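Local coordinates for carboxylic ester hydrolase (Aspergillus niger, PDB 7K4O), which hydrolyses carboxylic esters as a tannase-family serine esterase, probably releasing gallic acid from tannins, at residues 486-489 against 494-497; 191-196 against 453-458; 236-241 against 343-348; 87-92 against 488-493; 64-69 against 143-148. All blocks are in the same frame, centred on the assembly; numbering follows the deposited sequence.

Interaction 1 (486-489 against 494-497); sequences IDWV and VPTT
With its CG anti to the backbone N (chi1 -168°), Trp488 sends its indole off helix 481-491 toward the returning chain, where Pro495 lies across one face. The evidence for a CH-pi contact is direct: Pro495 CD sits 3.5 Å from the centroid of the five-membered ring of Trp488, 14° off the ring normal. The ring atom nearest to Pro495 CD is Trp488 CD2, at 3.4 Å, while Pro495 CG reaches over the six-membered ring, 3.7 Å from Trp488 CE3. The two side chains approach at about a right angle. Val494 adds a lighter touch on the pyrrole side: its CG2 branch, placed beside the backbone N, comes 4.0 Å from Trp488 NE1. The arrangement is a local reversal that packs a helix residue on a proline seven positions later. Pro495 is the centre of an inverse gamma turn, closed by the bond from Thr496 N to Val494 O at 2.9 Å. Beyond the two segments, the indole also packs on Ile412 of strand 410-416 and makes a cation-pi contact with Lys410, while the carbonyl of Pro495 accepts hydrogen bonds from the side chains of Tyr458 and Arg456.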
# COMPACT_ATOMS: atom_id res chain seq x y z
N ILE A 486 9.69 16.42 0.40
CA ILE A 486 10.10 17.72 1.00
C ILE A 486 10.64 18.63 -0.10
O ILE A 486 10.29 19.84 -0.11
CB ILE A 486 11.11 17.50 2.12
CG1 ILE A 486 10.44 16.91 3.36
CG2 ILE A 486 11.81 18.82 2.45
CD1 ILE A 486 11.40 16.30 4.31
N ASP A 487 11.52 18.12 -0.92
CA ASP A 487 12.11 18.96 -1.99
C ASP A 487 11.02 19.50 -2.93
O ASP A 487 11.08 20.67 -3.38
CB ASP A 487 13.12 18.14 -2.74
CG ASP A 487 14.42 18.87 -3.03
OD1 ASP A 487 14.63 19.97 -2.50
OD2 ASP A 487 15.20 18.29 -3.82
N TRP A 488 10.02 18.69 -3.25
CA TRP A 488 8.91 19.09 -4.12
C TRP A 488 8.10 20.17 -3.42
O TRP A 488 7.89 21.28 -3.97
CB TRP A 488 8.09 17.88 -4.49
CG TRP A 488 7.11 18.10 -5.59
CD1 TRP A 488 7.02 19.16 -6.45
CD2 TRP A 488 6.13 17.14 -6.03
NE1 TRP A 488 6.04 18.94 -7.38
CE2 TRP A 488 5.50 17.70 -7.16
CE3 TRP A 488 5.76 15.87 -5.60
CZ2 TRP A 488 4.50 17.02 -7.87
CZ3 TRP A 488 4.76 15.20 -6.29
CH2 TRP A 488 4.14 15.78 -7.40
N VAL A 489 7.58 19.86 -2.24
CA VAL A 489 6.63 20.75 -1.53
C VAL A 489 7.32 22.03 -1.05
O VAL A 489 6.75 23.12 -1.24
CB VAL A 489 5.99 19.97 -0.36
CG1 VAL A 489 5.25 20.94 0.54
CG2 VAL A 489 5.07 18.87 -0.86
N VAL A 494 10.60 19.50 -8.77
CA VAL A 494 9.61 18.55 -9.34
C VAL A 494 10.29 17.21 -9.59
O VAL A 494 11.35 17.13 -10.23
CB VAL A 494 8.99 19.08 -10.63
CG1 VAL A 494 8.09 18.02 -11.25
CG2 VAL A 494 8.25 20.37 -10.34
N PRO A 495 9.71 16.10 -9.08
CA PRO A 495 10.31 14.77 -9.28
C PRO A 495 10.03 14.16 -10.64
O PRO A 495 9.23 13.19 -10.76
CB PRO A 495 9.68 13.93 -8.18
CG PRO A 495 8.35 14.55 -7.95
CD PRO A 495 8.53 16.03 -8.19
N THR A 496 10.67 14.70 -11.67
CA THR A 496 10.48 14.17 -13.04
C THR A 496 10.57 12.65 -13.05
O THR A 496 9.63 11.97 -13.57
CB THR A 496 11.51 14.83 -13.96
OG1 THR A 496 11.39 16.24 -13.76
CG2 THR A 496 11.27 14.51 -15.40
N THR A 497 11.66 12.10 -12.57
CA THR A 497 11.77 10.67 -12.24
C THR A 497 11.79 10.56 -10.72
O THR A 497 12.17 11.54 -10.03
CB THR A 497 13.01 10.03 -12.87
OG1 THR A 497 14.15 10.78 -12.44
CG2 THR A 497 12.88 10.00 -14.37

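Interaction 2 (191-196 against 453-458); sequences EGWSQV and EWYRLY
Trp193 and Tyr455 meet as an edge-to-face aromatic pair, the benzo edge of the indole directed at the face of the phenol. The centroids of the Trp193 six-membered ring and the Tyr455 ring are 4.9 Å apart and the planes stand at 62°, a T-shaped stack inclined from the perpendicular. Trp193 CH2 lies over the Tyr455 ring toward its rim, and Trp193 CZ2 approaches the phenol end, 3.5 Å from Tyr455 CZ. A first torsion of 168° points the Tyr455 ring away from its own backbone N and carries it from the strand toward the helix. In fold terms, the stack joins helix 187-196, which follows Ser186 of the gallate pocket in what is probably the nucleophile elbow of an alpha/beta hydrolase, to strand 455-460, an edge strand of the central sheet. Val411 of the adjacent strand 410-416 touches both side chains. The polar interaction at this apolar centre is that of Tyr455 OH, hydrogen-bonded to His413 ND1, so the hydroxyl beside the indole has a partner of its own. Internal to the helix are two further features: Ser194 OG donates to Glu191 O at 2.6 Å, and Gly192 O accepts from both Gln195 N and Val196 N.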
# COMPACT_ATOMS: atom_id res chain seq x y z
N GLU A 191 -4.83 4.16 3.69
CA GLU A 191 -5.06 5.17 4.73
C GLU A 191 -4.63 6.55 4.24
O GLU A 191 -5.36 7.51 4.50
CB GLU A 191 -4.37 4.80 6.02
CG GLU A 191 -4.98 3.57 6.70
CD GLU A 191 -4.08 2.87 7.69
OE1 GLU A 191 -3.09 3.45 8.14
OE2 GLU A 191 -4.42 1.70 8.07
N GLY A 192 -3.53 6.64 3.50
CA GLY A 192 -3.16 7.93 2.90
C GLY A 192 -4.26 8.44 1.98
O GLY A 192 -4.70 9.58 2.11
N TRP A 193 -4.74 7.60 1.08
CA TRP A 193 -5.82 8.02 0.14
C TRP A 193 -7.10 8.37 0.89
O TRP A 193 -7.84 9.24 0.43
CB TRP A 193 -6.08 6.98 -0.95
CG TRP A 193 -5.08 7.01 -2.05
CD1 TRP A 193 -4.23 6.01 -2.40
CD2 TRP A 193 -4.75 8.12 -2.90
NE1 TRP A 193 -3.46 6.38 -3.47
CE2 TRP A 193 -3.76 7.68 -3.79
CE3 TRP A 193 -5.27 9.42 -3.07
CZ2 TRP A 193 -3.24 8.51 -4.78
CZ3 TRP A 193 -4.75 10.23 -4.06
CH2 TRP A 193 -3.73 9.78 -4.89
N SER A 194 -7.38 7.74 2.03
CA SER A 194 -8.62 7.97 2.78
C SER A 194 -8.70 9.45 3.19
O SER A 194 -9.81 10.01 3.27
CB SER A 194 -8.76 7.07 3.98
OG SER A 194 -7.92 7.43 5.07
N GLN A 195 -7.56 10.07 3.47
CA GLN A 195 -7.53 11.48 3.89
C GLN A 195 -7.47 12.43 2.68
O GLN A 195 -8.20 13.41 2.65
CB GLN A 195 -6.33 11.78 4.79
CG GLN A 195 -6.25 10.87 6.00
CD GLN A 195 -7.49 10.93 6.88
OE1 GLN A 195 -7.79 11.95 7.47
NE2 GLN A 195 -8.26 9.85 6.89
N VAL A 196 -6.65 12.10 1.68
CA VAL A 196 -6.52 12.93 0.45
C VAL A 196 -7.88 13.06 -0.24
O VAL A 196 -8.20 14.10 -0.75
CB VAL A 196 -5.44 12.37 -0.45
CG1 VAL A 196 -5.42 13.05 -1.81
CG2 VAL A 196 -4.04 12.43 0.21
N GLU A 453 1.18 17.48 -12.80
CA GLU A 453 1.69 18.66 -12.04
C GLU A 453 1.63 18.37 -10.52
O GLU A 453 2.35 19.05 -9.76
CB GLU A 453 0.83 19.89 -12.30
CG GLU A 453 0.92 20.48 -13.72
CD GLU A 453 -0.00 21.65 -13.95
OE1 GLU A 453 -0.10 22.13 -15.09
OE2 GLU A 453 -0.70 22.07 -13.00
N TRP A 454 0.79 17.47 -10.04
CA TRP A 454 0.57 17.34 -8.58
C TRP A 454 0.36 15.89 -8.10
O TRP A 454 0.46 15.65 -6.90
CB TRP A 454 -0.55 18.28 -8.11
CG TRP A 454 -1.87 17.97 -8.74
CD1 TRP A 454 -2.29 18.41 -9.96
CD2 TRP A 454 -2.92 17.13 -8.22
NE1 TRP A 454 -3.56 17.95 -10.22
CE2 TRP A 454 -3.96 17.14 -9.19
CE3 TRP A 454 -3.12 16.40 -7.04
CZ2 TRP A 454 -5.16 16.45 -9.01
CZ3 TRP A 454 -4.29 15.66 -6.92
CH2 TRP A 454 -5.28 15.71 -7.87
N TYR A 455 0.08 14.93 -8.95
CA TYR A 455 -0.15 13.52 -8.55
C TYR A 455 0.60 12.64 -9.56
O TYR A 455 0.17 12.52 -10.69
CB TYR A 455 -1.64 13.17 -8.49
CG TYR A 455 -2.00 11.70 -8.37
CD1 TYR A 455 -1.07 10.75 -7.94
CD2 TYR A 455 -3.29 11.26 -8.66
CE1 TYR A 455 -1.41 9.39 -7.85
CE2 TYR A 455 -3.65 9.92 -8.55
CZ TYR A 455 -2.69 8.98 -8.20
OH TYR A 455 -3.02 7.66 -8.13
N ARG A 456 1.74 12.13 -9.14
CA ARG A 456 2.66 11.35 -9.97
C ARG A 456 2.72 9.93 -9.46
O ARG A 456 2.74 9.69 -8.25
CB ARG A 456 4.04 12.04 -10.03
CG ARG A 456 3.96 13.44 -10.62
CD ARG A 456 5.27 14.23 -10.57
NE ARG A 456 6.18 13.68 -11.54
CZ ARG A 456 6.16 13.95 -12.85
NH1 ARG A 456 5.30 14.81 -13.37
NH2 ARG A 456 7.05 13.38 -13.63
N LEU A 457 2.76 9.00 -10.41
CA LEU A 457 2.70 7.56 -10.18
C LEU A 457 3.91 6.88 -10.81
O LEU A 457 4.22 7.17 -12.00
CB LEU A 457 1.40 7.03 -10.80
CG LEU A 457 1.26 5.52 -10.86
CD1 LEU A 457 1.23 4.87 -9.48
CD2 LEU A 457 0.01 5.18 -11.66
N TYR A 458 4.52 5.98 -10.08
CA TYR A 458 5.77 5.32 -10.50
C TYR A 458 5.67 3.82 -10.21
O TYR A 458 5.39 3.45 -9.07
CB TYR A 458 6.99 5.92 -9.78
CG TYR A 458 7.10 7.42 -9.84
CD1 TYR A 458 6.43 8.19 -8.92
CD2 TYR A 458 7.92 8.07 -10.77
CE1 TYR A 458 6.52 9.57 -8.90
CE2 TYR A 458 8.02 9.45 -10.76
CZ TYR A 458 7.33 10.21 -9.82
OH TYR A 458 7.38 11.59 -9.78

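Interaction 3 (236-241 against 343-348); sequences PPPCEL and GQWGLD
One face of the Trp345 indole carries two consecutive prolines, Pro237 over the pyrrole half and Pro238 over the benzo half. Pro238 CD stands 3.6 Å from the centroid of the six-membered ring of Trp345, 14° off its normal, and Pro237 CA is 4.1 Å from the centroid of the five-membered ring, only 5° off the normal. Both are CH-pi contacts by position, the first the closer. Pro238 CD is nearest to Trp345 CZ3, at 3.5 Å. Toward the nitrogen side of the same face, Pro237 CB comes 3.9 Å from Trp345 NE1, and Pro237 CG lies 4.0 Å from Trp345 CD1. The first torsion of Trp345, with CG opposite the carbonyl carbon, carries the indole toward the prolines, and chi2 of 89° sets its plane. No hydrogen bond crosses between the segments; the fit is one of flat ring against pyrrolidines. Pro237 is the N-cap residue of helix 238-252, and its carbonyl O accepts from Glu240 N at 2.9 Å. The helix start is also tied through the Cys239-Cys285 disulfide, while Trp345 meets Tyr338 and packs on Gln294 of strand 294-297. The contact thus sets the two-stranded hairpin 337-339 and 344-346 against the first turn of helix 238-252.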
# COMPACT_ATOMS: atom_id res chain seq x y z
N PRO A 236 -1.76 -26.73 -8.41
CA PRO A 236 -0.35 -26.79 -8.77
C PRO A 236 0.53 -26.84 -7.54
O PRO A 236 0.30 -26.11 -6.57
CB PRO A 236 -0.07 -25.51 -9.55
CG PRO A 236 -1.46 -25.03 -9.95
CD PRO A 236 -2.39 -25.47 -8.85
N PRO A 237 1.55 -27.72 -7.51
CA PRO A 237 2.58 -27.63 -6.47
C PRO A 237 3.19 -26.23 -6.55
O PRO A 237 3.38 -25.71 -7.65
CB PRO A 237 3.62 -28.70 -6.85
CG PRO A 237 2.87 -29.64 -7.76
CD PRO A 237 1.83 -28.80 -8.48
N PRO A 238 3.47 -25.57 -5.41
CA PRO A 238 4.07 -24.23 -5.44
C PRO A 238 5.28 -24.14 -6.38
O PRO A 238 5.46 -23.17 -7.07
CB PRO A 238 4.51 -24.02 -3.99
CG PRO A 238 3.49 -24.81 -3.19
CD PRO A 238 3.22 -26.05 -4.04
N CYS A 239 6.10 -25.21 -6.42
CA CYS A 239 7.34 -25.23 -7.22
C CYS A 239 7.01 -25.09 -8.71
O CYS A 239 7.78 -24.47 -9.44
CB CYS A 239 8.07 -26.55 -6.97
SG CYS A 239 9.77 -26.50 -7.55
N GLU A 240 5.90 -25.67 -9.16
CA GLU A 240 5.55 -25.60 -10.59
C GLU A 240 5.29 -24.14 -10.97
O GLU A 240 5.73 -23.71 -12.06
CB GLU A 240 4.34 -26.49 -10.86
CG GLU A 240 3.87 -26.46 -12.29
CD GLU A 240 2.72 -27.43 -12.54
OE1 GLU A 240 1.90 -27.60 -11.63
OE2 GLU A 240 2.67 -28.02 -13.65
N LEU A 241 4.54 -23.41 -10.15
CA LEU A 241 4.22 -21.98 -10.44
C LEU A 241 5.49 -21.14 -10.29
O LEU A 241 5.67 -20.22 -11.11
CB LEU A 241 3.11 -21.52 -9.49
CG LEU A 241 1.77 -22.22 -9.78
CD1 LEU A 241 0.65 -21.78 -8.86
CD2 LEU A 241 1.37 -22.02 -11.22
N GLY A 343 -1.35 -37.92 -0.26
CA GLY A 343 -0.15 -37.66 -1.07
C GLY A 343 -0.35 -36.57 -2.13
O GLY A 343 0.42 -36.54 -3.09
N GLN A 344 -1.33 -35.67 -1.97
CA GLN A 344 -1.69 -34.72 -3.05
C GLN A 344 -1.72 -33.28 -2.54
O GLN A 344 -2.01 -33.05 -1.34
CB GLN A 344 -3.03 -35.13 -3.65
CG GLN A 344 -2.97 -36.47 -4.36
CD GLN A 344 -3.13 -36.38 -5.86
OE1 GLN A 344 -3.54 -35.36 -6.40
NE2 GLN A 344 -2.77 -37.46 -6.54
N TRP A 345 -1.44 -32.35 -3.43
CA TRP A 345 -1.60 -30.90 -3.16
C TRP A 345 -3.07 -30.54 -3.31
O TRP A 345 -3.74 -31.06 -4.24
CB TRP A 345 -0.70 -30.06 -4.08
CG TRP A 345 0.76 -30.22 -3.79
CD1 TRP A 345 1.59 -31.16 -4.33
CD2 TRP A 345 1.55 -29.49 -2.84
NE1 TRP A 345 2.84 -31.05 -3.79
CE2 TRP A 345 2.86 -30.03 -2.88
CE3 TRP A 345 1.30 -28.42 -1.97
CZ2 TRP A 345 3.90 -29.51 -2.12
CZ3 TRP A 345 2.32 -27.92 -1.19
CH2 TRP A 345 3.61 -28.47 -1.26
N GLY A 346 -3.57 -29.69 -2.43
CA GLY A 346 -4.99 -29.33 -2.42
C GLY A 346 -5.21 -27.88 -2.03
O GLY A 346 -4.23 -27.13 -1.75
N LEU A 347 -6.49 -27.52 -1.96
CA LEU A 347 -6.92 -26.12 -1.74
C LEU A 347 -6.34 -25.60 -0.42
O LEU A 347 -6.41 -26.27 0.62
CB LEU A 347 -8.45 -26.11 -1.76
CG LEU A 347 -9.12 -24.79 -1.42
CD1 LEU A 347 -8.77 -23.76 -2.49
CD2 LEU A 347 -10.63 -24.97 -1.37
N ASP A 348 -5.81 -24.37 -0.46
CA ASP A 348 -5.37 -23.63 0.74
C ASP A 348 -6.00 -22.23 0.68
O ASP A 348 -5.48 -21.41 -0.11
CB ASP A 348 -3.85 -23.58 0.79
CG ASP A 348 -3.31 -23.02 2.10
OD1 ASP A 348 -4.13 -22.64 2.97
OD2 ASP A 348 -2.07 -22.98 2.23

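Interaction 4 (87-92 against 488-493); sequences QNRWLS and WVENGV
Arg89 grips Glu490 side-on, with NE and NH2 each taking one carboxylate oxygen. Arg89 NE donates to Glu490 OE2 at 2.8 Å with an N-H...O angle of 170°, and Arg89 NH2 donates to Glu490 OE1 at 2.9 Å. Both oxygens lie close to the guanidinium plane, but the carboxylate is turned 36° from that plane. The two bonds meet it differently: OE2 is reached on its syn side, whereas OE1 is approached from above the carboxylate plane. Extended chains make the reach possible, Arg89 running straight from CG to NE and Glu490 beyond its CG, although Arg89 CA and Glu490 CA are 10.4 Å apart. This bidentate salt bridge is the tight part of the contact. Tyr181 OH adds another hydrogen bond to Glu490 OE2, and Arg89 NH1 is held by Tyr113 O, so the paired charges have further polar partners and their rotation is restricted. The buried Ile486, one turn before Glu490, packs against the arginine.

The solvent side is looser. Water 1 donates to Glu490 OE1 and to Gln87 O, each at 2.7 Å, and so bridges the segments where no direct bond does. Close by, the exposed Gln87 offers OE1 to Arg89 NH1 at 2.9 Å, but at 129° this bond is weak. In the fold, the salt bridge joins the start of strand 89-93 to the end of helix 481-491, which lies against the central sheet; Val489 on the same helix touches Tyr179 and Tyr181 of the neighbouring strand 179-185.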
# COMPACT_ATOMS: atom_id res chain seq x y z
N GLN A 87 12.12 20.90 12.17
CA GLN A 87 12.16 21.69 10.90
C GLN A 87 10.75 22.02 10.42
O GLN A 87 10.55 22.06 9.18
CB GLN A 87 12.98 20.92 9.86
CG GLN A 87 14.42 20.85 10.33
CD GLN A 87 15.48 20.54 9.31
OE1 GLN A 87 15.33 19.73 8.42
NE2 GLN A 87 16.63 21.16 9.51
N ASN A 88 9.82 22.26 11.31
CA ASN A 88 8.48 22.77 10.95
C ASN A 88 7.81 21.71 10.05
O ASN A 88 7.14 22.08 9.05
CB ASN A 88 8.49 24.16 10.29
CG ASN A 88 8.87 25.26 11.25
OD1 ASN A 88 9.23 24.98 12.40
ND2 ASN A 88 8.60 26.50 10.86
N ARG A 89 7.88 20.44 10.46
CA ARG A 89 7.26 19.34 9.71
C ARG A 89 6.46 18.47 10.67
O ARG A 89 6.87 18.25 11.81
CB ARG A 89 8.32 18.53 8.95
CG ARG A 89 9.05 19.35 7.89
CD ARG A 89 10.18 18.55 7.21
NE ARG A 89 10.88 19.42 6.27
CZ ARG A 89 12.19 19.59 6.21
NH1 ARG A 89 13.00 18.88 6.97
NH2 ARG A 89 12.68 20.53 5.39
N TRP A 90 5.40 17.90 10.10
CA TRP A 90 4.56 16.85 10.73
C TRP A 90 4.57 15.66 9.76
O TRP A 90 4.37 15.88 8.56
CB TRP A 90 3.13 17.37 10.98
CG TRP A 90 2.18 16.25 11.30
CD1 TRP A 90 1.35 15.61 10.43
CD2 TRP A 90 2.03 15.58 12.56
NE1 TRP A 90 0.66 14.60 11.08
CE2 TRP A 90 1.08 14.54 12.38
CE3 TRP A 90 2.61 15.73 13.82
CZ2 TRP A 90 0.69 13.69 13.40
CZ3 TRP A 90 2.25 14.87 14.84
CH2 TRP A 90 1.32 13.83 14.63
N LEU A 91 4.69 14.45 10.28
CA LEU A 91 4.50 13.24 9.49
C LEU A 91 3.47 12.33 10.18
O LEU A 91 3.73 11.82 11.30
CB LEU A 91 5.81 12.46 9.32
CG LEU A 91 5.65 11.19 8.50
CD1 LEU A 91 5.33 11.52 7.08
CD2 LEU A 91 6.91 10.30 8.56
N SER A 92 2.36 12.10 9.48
CA SER A 92 1.43 11.00 9.83
C SER A 92 1.97 9.70 9.24
O SER A 92 2.43 9.68 8.13
CB SER A 92 0.01 11.29 9.29
OG SER A 92 -0.66 12.26 10.06
N TRP A 488 10.02 18.69 -3.25
CA TRP A 488 8.91 19.09 -4.12
C TRP A 488 8.10 20.17 -3.42
O TRP A 488 7.89 21.28 -3.97
CB TRP A 488 8.09 17.88 -4.49
CG TRP A 488 7.11 18.10 -5.59
CD1 TRP A 488 7.02 19.16 -6.45
CD2 TRP A 488 6.13 17.14 -6.03
NE1 TRP A 488 6.04 18.94 -7.38
CE2 TRP A 488 5.50 17.70 -7.16
CE3 TRP A 488 5.76 15.87 -5.60
CZ2 TRP A 488 4.50 17.02 -7.87
CZ3 TRP A 488 4.76 15.20 -6.29
CH2 TRP A 488 4.14 15.78 -7.40
N VAL A 489 7.58 19.86 -2.24
CA VAL A 489 6.63 20.75 -1.53
C VAL A 489 7.32 22.03 -1.05
O VAL A 489 6.75 23.12 -1.24
CB VAL A 489 5.99 19.97 -0.36
CG1 VAL A 489 5.25 20.94 0.54
CG2 VAL A 489 5.07 18.87 -0.86
N GLU A 490 8.50 21.91 -0.45
CA GLU A 490 9.13 23.05 0.23
C GLU A 490 10.07 23.81 -0.70
O GLU A 490 10.26 25.02 -0.45
CB GLU A 490 9.87 22.64 1.48
CG GLU A 490 8.96 21.89 2.47
CD GLU A 490 9.59 21.55 3.80
OE1 GLU A 490 10.57 22.20 4.23
OE2 GLU A 490 9.11 20.60 4.42
N ASN A 491 10.68 23.15 -1.66
CA ASN A 491 11.79 23.77 -2.43
C ASN A 491 11.46 23.93 -3.92
O ASN A 491 12.34 24.41 -4.66
CB ASN A 491 13.09 23.00 -2.25
CG ASN A 491 13.45 22.84 -0.78
OD1 ASN A 491 13.17 23.71 0.02
ND2 ASN A 491 14.08 21.74 -0.42
N GLY A 492 10.29 23.51 -4.39
CA GLY A 492 9.94 23.62 -5.83
C GLY A 492 10.62 22.57 -6.70
O GLY A 492 10.56 22.71 -7.94
N VAL A 493 11.24 21.52 -6.15
CA VAL A 493 11.95 20.54 -7.01
C VAL A 493 10.97 19.46 -7.50
O VAL A 493 10.59 18.55 -6.72
CB VAL A 493 13.15 19.93 -6.30
CG1 VAL A 493 13.85 18.90 -7.15
CG2 VAL A 493 14.11 21.00 -5.82
O HOH W 1 10.64 23.20 6.77

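Interaction 5 (64-69 against 143-148); sequences YSHDGI and DYETLY
A type II beta turn, His66 to Ile69, ends strand 50-66 and sets two side chains against Glu145 in the first turn of helix 144-169. Glu145 carries the contact, flanked by the imidazole of His66 and the methyl end of Ile69. The Glu145 chain starts out trans to its main-chain nitrogen (chi1 176°) and then bends at chi2 (66°), which swings the carboxylate toward the turn. Glu145 OE1 then stands over the centre of the His66 ring, 3.3 Å above its plane, with the carboxylate turned 70° from that ring. The oxygen is 3.3 Å from His66 CE1 and 3.4 Å from His66 ND1, but the ND1 angle is poor: the approach is to the face, and it is not a hydrogen bond. Both ring nitrogens are engaged elsewhere, ND1 with Asp72 and NE2 with Glu157, and these partners would hold the ring's rotation. Acidic groups around the imidazole may favour its protonated form.

The methyl CD1 of Ile69 packs against the carboxylate itself, 3.5 Å from Glu145 CD, a van der Waals contact. Glu145 OE2 is salt-bridged to Lys153 two turns along the helix. The turn is closed by Ile69 N bonding to His66 O at 3.2 Å, with Gly68 at positive phi. Before the helix, Asp143 OD1 accepts from Thr146 N at 3.3 Å, from above the carboxylate plane, the capping bond of the Asp143 N-cap. The arrangement is that of a beta turn meeting the N-terminal turn of a helix.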
# COMPACT_ATOMS: atom_id res chain seq x y z
N TYR A 64 -7.27 9.73 24.28
CA TYR A 64 -8.47 10.56 24.16
C TYR A 64 -9.69 9.65 24.00
O TYR A 64 -9.53 8.45 23.80
CB TYR A 64 -8.35 11.59 23.05
CG TYR A 64 -8.36 11.08 21.63
CD1 TYR A 64 -9.55 10.90 20.94
CD2 TYR A 64 -7.19 10.81 20.96
CE1 TYR A 64 -9.55 10.50 19.61
CE2 TYR A 64 -7.17 10.38 19.65
CZ TYR A 64 -8.35 10.23 18.95
OH TYR A 64 -8.33 9.84 17.64
N SER A 65 -10.87 10.24 24.07
CA SER A 65 -12.11 9.47 23.91
C SER A 65 -13.15 10.26 23.12
O SER A 65 -13.09 11.50 23.10
CB SER A 65 -12.64 9.03 25.23
OG SER A 65 -12.95 10.12 26.06
N HIS A 66 -14.07 9.54 22.48
CA HIS A 66 -15.22 10.12 21.78
C HIS A 66 -16.35 10.27 22.78
O HIS A 66 -16.79 9.24 23.33
CB HIS A 66 -15.66 9.26 20.61
CG HIS A 66 -14.65 9.18 19.52
ND1 HIS A 66 -13.63 8.29 19.55
CD2 HIS A 66 -14.51 9.88 18.38
CE1 HIS A 66 -12.88 8.46 18.44
NE2 HIS A 66 -13.39 9.45 17.73
N ASP A 67 -16.83 11.47 22.93
CA ASP A 67 -17.97 11.79 23.81
C ASP A 67 -19.15 10.89 23.42
O ASP A 67 -19.47 10.78 22.26
CB ASP A 67 -18.34 13.24 23.73
CG ASP A 67 -17.22 14.19 24.17
OD1 ASP A 67 -16.23 13.68 24.76
OD2 ASP A 67 -17.34 15.40 23.83
N GLY A 68 -19.79 10.28 24.41
CA GLY A 68 -21.05 9.53 24.17
C GLY A 68 -20.80 8.07 23.85
O GLY A 68 -21.80 7.31 23.78
N ILE A 69 -19.55 7.63 23.60
CA ILE A 69 -19.24 6.21 23.30
C ILE A 69 -18.72 5.56 24.57
O ILE A 69 -17.58 5.78 24.99
CB ILE A 69 -18.30 6.01 22.11
CG1 ILE A 69 -18.75 6.80 20.88
CG2 ILE A 69 -18.11 4.54 21.86
CD1 ILE A 69 -17.93 6.59 19.62
N ASP A 143 -19.21 -3.40 14.69
CA ASP A 143 -18.93 -2.19 15.48
C ASP A 143 -18.68 -1.08 14.44
O ASP A 143 -17.55 -1.01 13.86
CB ASP A 143 -17.73 -2.41 16.37
CG ASP A 143 -17.43 -1.28 17.32
OD1 ASP A 143 -17.80 -0.14 16.99
OD2 ASP A 143 -16.84 -1.53 18.40
N TYR A 144 -19.69 -0.27 14.16
CA TYR A 144 -19.52 0.81 13.16
C TYR A 144 -18.44 1.81 13.57
O TYR A 144 -17.83 2.40 12.64
CB TYR A 144 -20.85 1.52 12.89
CG TYR A 144 -21.89 0.64 12.26
CD1 TYR A 144 -21.73 0.13 10.99
CD2 TYR A 144 -23.08 0.35 12.91
CE1 TYR A 144 -22.67 -0.68 10.38
CE2 TYR A 144 -24.05 -0.44 12.31
CZ TYR A 144 -23.84 -0.96 11.05
OH TYR A 144 -24.84 -1.72 10.47
N GLU A 145 -18.24 2.05 14.85
CA GLU A 145 -17.20 2.98 15.31
C GLU A 145 -15.84 2.45 14.81
O GLU A 145 -15.00 3.23 14.28
CB GLU A 145 -17.20 3.18 16.82
CG GLU A 145 -16.06 4.05 17.30
CD GLU A 145 -16.06 5.51 16.89
OE1 GLU A 145 -15.03 6.24 17.23
OE2 GLU A 145 -17.04 5.97 16.28
N THR A 146 -15.59 1.15 14.98
CA THR A 146 -14.34 0.53 14.49
C THR A 146 -14.22 0.73 12.99
O THR A 146 -13.13 1.10 12.50
CB THR A 146 -14.25 -0.96 14.83
OG1 THR A 146 -14.42 -1.12 16.23
CG2 THR A 146 -12.96 -1.56 14.35
N LEU A 147 -15.28 0.43 12.24
CA LEU A 147 -15.29 0.58 10.79
C LEU A 147 -14.90 2.00 10.40
O LEU A 147 -14.01 2.16 9.55
CB LEU A 147 -16.67 0.22 10.22
CG LEU A 147 -16.84 0.49 8.75
CD1 LEU A 147 -15.99 -0.45 7.93
CD2 LEU A 147 -18.29 0.33 8.30
N TYR A 148 -15.57 2.99 10.98
CA TYR A 148 -15.33 4.40 10.59
C TYR A 148 -13.92 4.84 11.03
O TYR A 148 -13.26 5.59 10.25
CB TYR A 148 -16.41 5.33 11.13
CG TYR A 148 -17.58 5.43 10.19
CD1 TYR A 148 -18.52 4.40 10.11
CD2 TYR A 148 -17.81 6.54 9.40
CE1 TYR A 148 -19.60 4.48 9.24
CE2 TYR A 148 -18.87 6.63 8.50
CZ TYR A 148 -19.79 5.59 8.44
OH TYR A 148 -20.88 5.66 7.61

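Interactions 1 and 2 are buried, interactions 4 and 5 partly buried, and interaction 3 is a surface contact. Helix 481-491 serves both interaction 1 and interaction 4, offering Trp488 for a CH-pi contact with a proline and Glu490 for a salt bridge. Interactions 1 and 2 touch where Trp488 CZ2 lies 3.5 Å from Glu453 O, and probable hydrogen bonds from Tyr458 OH to Pro495 O and from Arg456 NH2 to Thr496 O also join them. Interactions 2, 4 and 5 reach the same central sheet at different strands, through an aromatic pair, a charged pair and a carboxylate over imidazole. Interaction 3 stands apart, its centre about 46 Å from that of interaction 1, yet both rest on proline against tryptophan.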